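Local coordinates for ABC transporter periplasmic substrate-binding protein (PDB 5MY5) that selectively binds tungstate in the periplasm and probably delivers it to the membrane components of an ABC tungstate uptake system, at residues M29-T34 with D77-H82. The protein carries 2 engineered substitutions. Numbering follows the deposited sequence.
Sequences MMATTT and DILLVH
Two parallel neighbours in the central sheet of a periplasmic binding-protein lobe, M29-T33 and I78-V81, are zipped together by backbone bonds that side chains extend at both ends. In the middle, A31 N donates to I78 O (3.0 Å) and A31 O accepts from L80 N (3.0 Å), both nearly straight. At the start, D77 reaches back: its OD2 takes M29 N through the anti lone pair at 2.9 Å, while M29 O receives D77 N and, weakly, I78 N. Further on, where T33 N stands too far from L80 O to bond, the T32 hydroxyl donates to that carbonyl instead. A chi1 of -169° carries T32 OG1 opposite its own backbone N and over to L80 O, 2.7 Å away. T33 OG1 then meets H82 NE2 at 2.6 Å, in the plane of the imidazole and at its edge; S35 and T36 also bond this hydroxyl, at the N-cap of helix 34-39. On one face the extended M30 chain bends at its end, setting SD 3.9 Å from L80 CB; on the other, A31 CB touches L79 CD2. Helices 41-53 and 239-250 cover the M30, I78 and L80 side, helix 64-72 packs on A31 and L79, and strands 56-62 and 221-228 continue the sheet beyond the pair.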
ATOM      1  N   MET A  29       6.355  -3.329 -20.410  1.00 18.07           N
ATOM      2  CA  MET A  29       4.948  -3.284 -19.992  1.00 18.76           C
ATOM      3  C   MET A  29       4.780  -3.847 -18.598  1.00 16.57           C
ATOM      4  O   MET A  29       5.191  -4.940 -18.323  1.00 17.63           O
ATOM      5  CB  MET A  29       4.071  -4.166 -20.893  1.00 20.58           C
ATOM      6  CG  MET A  29       4.053  -3.850 -22.378  1.00 21.38           C
ATOM      7  SD  MET A  29       3.786  -2.109 -22.787  1.00 28.34           S
ATOM      8  CE  MET A  29       2.061  -2.009 -22.450  1.00 25.23           C
ATOM      9  N   MET A  30       4.106  -3.078 -17.778  1.00 16.26           N
ATOM     10  CA  MET A  30       3.982  -3.372 -16.334  1.00 15.80           C
ATOM     11  C   MET A  30       2.512  -3.425 -15.961  1.00 16.53           C
ATOM     12  O   MET A  30       1.748  -2.665 -16.417  1.00 18.96           O
ATOM     13  CB  MET A  30       4.656  -2.297 -15.509  1.00 16.90           C
ATOM     14  CG  MET A  30       4.305  -2.251 -14.040  1.00 18.15           C
ATOM     15  SD  MET A  30       5.110  -0.899 -13.128  1.00 18.21           S
ATOM     16  CE  MET A  30       6.733  -1.500 -13.116  1.00 19.74           C
ATOM     17  N   ALA A  31       2.235  -4.324 -15.031  1.00 16.41           N
ATOM     18  CA  ALA A  31       1.013  -4.267 -14.312  1.00 17.13           C
ATOM     19  C   ALA A  31       1.286  -3.899 -12.909  1.00 16.87           C
ATOM     20  O   ALA A  31       2.171  -4.464 -12.240  1.00 16.20           O
ATOM     21  CB  ALA A  31       0.314  -5.613 -14.342  1.00 19.20           C
ATOM     22  N   THR A  32       0.500  -2.942 -12.407  1.00 15.75           N
ATOM     23  CA  THR A  32       0.581  -2.509 -10.994  1.00 15.24           C
ATOM     24  C   THR A  32      -0.809  -2.202 -10.424  1.00 16.33           C
ATOM     25  O   THR A  32      -1.778  -2.542 -11.090  1.00 18.64           O
ATOM     26  CB  THR A  32       1.513  -1.314 -10.935  1.00 15.55           C
ATOM     27  OG1 THR A  32       1.871  -0.974  -9.575  1.00 16.33           O
ATOM     28  CG2 THR A  32       0.936  -0.041 -11.563  1.00 17.16           C
ATOM     29  N   THR A  33      -0.864  -1.644  -9.245  1.00 17.10           N
ATOM     30  CA  THR A  33      -2.151  -1.488  -8.572  1.00 17.94           C
ATOM     31  C   THR A  33      -2.677  -0.081  -8.633  1.00 17.51           C
ATOM     32  O   THR A  33      -1.907   0.869  -8.755  1.00 18.64           O
ATOM     33  CB  THR A  33      -2.072  -1.916  -7.137  1.00 17.22           C
ATOM     34  OG1 THR A  33      -1.273  -1.018  -6.335  1.00 18.06           O
ATOM     35  CG2 THR A  33      -1.425  -3.323  -7.042  1.00 21.87           C
ATOM     36  N   THR A  34      -3.999   0.049  -8.450  1.00 18.42           N
ATOM     37  CA  THR A  34      -4.656   1.323  -8.396  1.00 19.78           C
ATOM     38  C   THR A  34      -4.074   2.195  -7.305  1.00 17.94           C
ATOM     39  O   THR A  34      -3.745   3.322  -7.524  1.00 19.01           O
ATOM     40  CB  THR A  34      -6.139   1.039  -8.133  1.00 22.33           C
ATOM     41  OG1 THR A  34      -6.626   0.185  -9.171  1.00 25.38           O
ATOM     42  CG2 THR A  34      -6.963   2.383  -8.050  1.00 23.41           C
ATOM     43  N   ASP A  77       5.266  -7.735 -18.924  1.00 16.90           N
ATOM     44  CA  ASP A  77       6.567  -8.207 -18.649  1.00 16.95           C
ATOM     45  C   ASP A  77       6.987  -8.265 -17.161  1.00 14.00           C
ATOM     46  O   ASP A  77       7.923  -8.955 -16.773  1.00 16.41           O
ATOM     47  CB  ASP A  77       7.571  -7.290 -19.365  1.00 17.85           C
ATOM     48  CG  ASP A  77       7.263  -7.142 -20.860  1.00 19.27           C
ATOM     49  OD1 ASP A  77       7.200  -8.202 -21.565  1.00 19.12           O
ATOM     50  OD2 ASP A  77       7.060  -6.011 -21.354  1.00 20.82           O
ATOM     51  N   ILE A  78       6.317  -7.440 -16.361  1.00 15.81           N
ATOM     52  CA  ILE A  78       6.711  -7.262 -14.929  1.00 15.06           C
ATOM     53  C   ILE A  78       5.514  -6.797 -14.130  1.00 16.06           C
ATOM     54  O   ILE A  78       4.647  -6.111 -14.627  1.00 15.14           O
ATOM     55  CB  ILE A  78       7.882  -6.235 -14.857  1.00 15.02           C
ATOM     56  CG1 ILE A  78       8.506  -6.284 -13.502  1.00 14.65           C
ATOM     57  CG2 ILE A  78       7.435  -4.875 -15.289  1.00 15.31           C
ATOM     58  CD1 ILE A  78       9.796  -5.480 -13.438  1.00 16.22           C
ATOM     59  N   LEU A  79       5.531  -7.197 -12.876  1.00 14.84           N
ATOM     60  CA  LEU A  79       4.560  -6.755 -11.908  1.00 15.12           C
ATOM     61  C   LEU A  79       5.289  -5.817 -10.914  1.00 13.91           C
ATOM     62  O   LEU A  79       6.392  -6.092 -10.480  1.00 16.27           O
ATOM     63  CB  LEU A  79       4.018  -7.953 -11.079  1.00 15.68           C
ATOM     64  CG  LEU A  79       3.329  -9.043 -11.829  1.00 20.92           C
ATOM     65  CD1 LEU A  79       2.662 -10.027 -10.850  1.00 20.80           C
ATOM     66  CD2 LEU A  79       2.380  -8.601 -12.885  1.00 20.03           C
ATOM     67  N   LEU A  80       4.518  -4.853 -10.454  1.00 13.95           N
ATOM     68  CA  LEU A  80       4.970  -4.043  -9.245  1.00 15.00           C
ATOM     69  C   LEU A  80       3.759  -4.054  -8.350  1.00 15.66           C
ATOM     70  O   LEU A  80       2.784  -3.359  -8.568  1.00 15.58           O
ATOM     71  CB  LEU A  80       5.372  -2.607  -9.661  1.00 16.04           C
ATOM     72  CG  LEU A  80       5.827  -1.733  -8.494  1.00 17.06           C
ATOM     73  CD1 LEU A  80       7.067  -2.259  -7.791  1.00 17.58           C
ATOM     74  CD2 LEU A  80       6.032  -0.287  -9.077  1.00 18.24           C
ATOM     75  N   VAL A  81       3.855  -4.822  -7.259  1.00 14.08           N
ATOM     76  CA  VAL A  81       2.660  -5.055  -6.424  1.00 15.72           C
ATOM     77  C   VAL A  81       3.063  -5.091  -4.960  1.00 15.75           C
ATOM     78  O   VAL A  81       4.245  -4.881  -4.640  1.00 15.32           O
ATOM     79  CB  VAL A  81       1.901  -6.350  -6.812  1.00 17.25           C
ATOM     80  CG1 VAL A  81       1.241  -6.177  -8.197  1.00 19.22           C
ATOM     81  CG2 VAL A  81       2.855  -7.485  -6.843  1.00 19.10           C
ATOM     82  N   HIS A  82       2.057  -5.259  -4.101  1.00 15.25           N
ATOM     83  CA  HIS A  82       2.294  -5.128  -2.654  1.00 15.99           C
ATOM     84  C   HIS A  82       1.391  -6.068  -1.880  1.00 18.45           C
ATOM     85  O   HIS A  82       0.549  -5.623  -1.080  1.00 20.28           O
ATOM     86  CB  HIS A  82       2.121  -3.671  -2.213  1.00 16.65           C
ATOM     87  CG  HIS A  82       0.907  -3.018  -2.763  1.00 16.22           C
ATOM     88  ND1 HIS A  82      -0.281  -2.982  -2.091  1.00 19.22           N
ATOM     89  CD2 HIS A  82       0.678  -2.381  -3.954  1.00 17.69           C
ATOM     90  CE1 HIS A  82      -1.194  -2.354  -2.825  1.00 21.11           C
ATOM     91  NE2 HIS A  82      -0.635  -1.984  -3.977  1.00 20.53           N
TER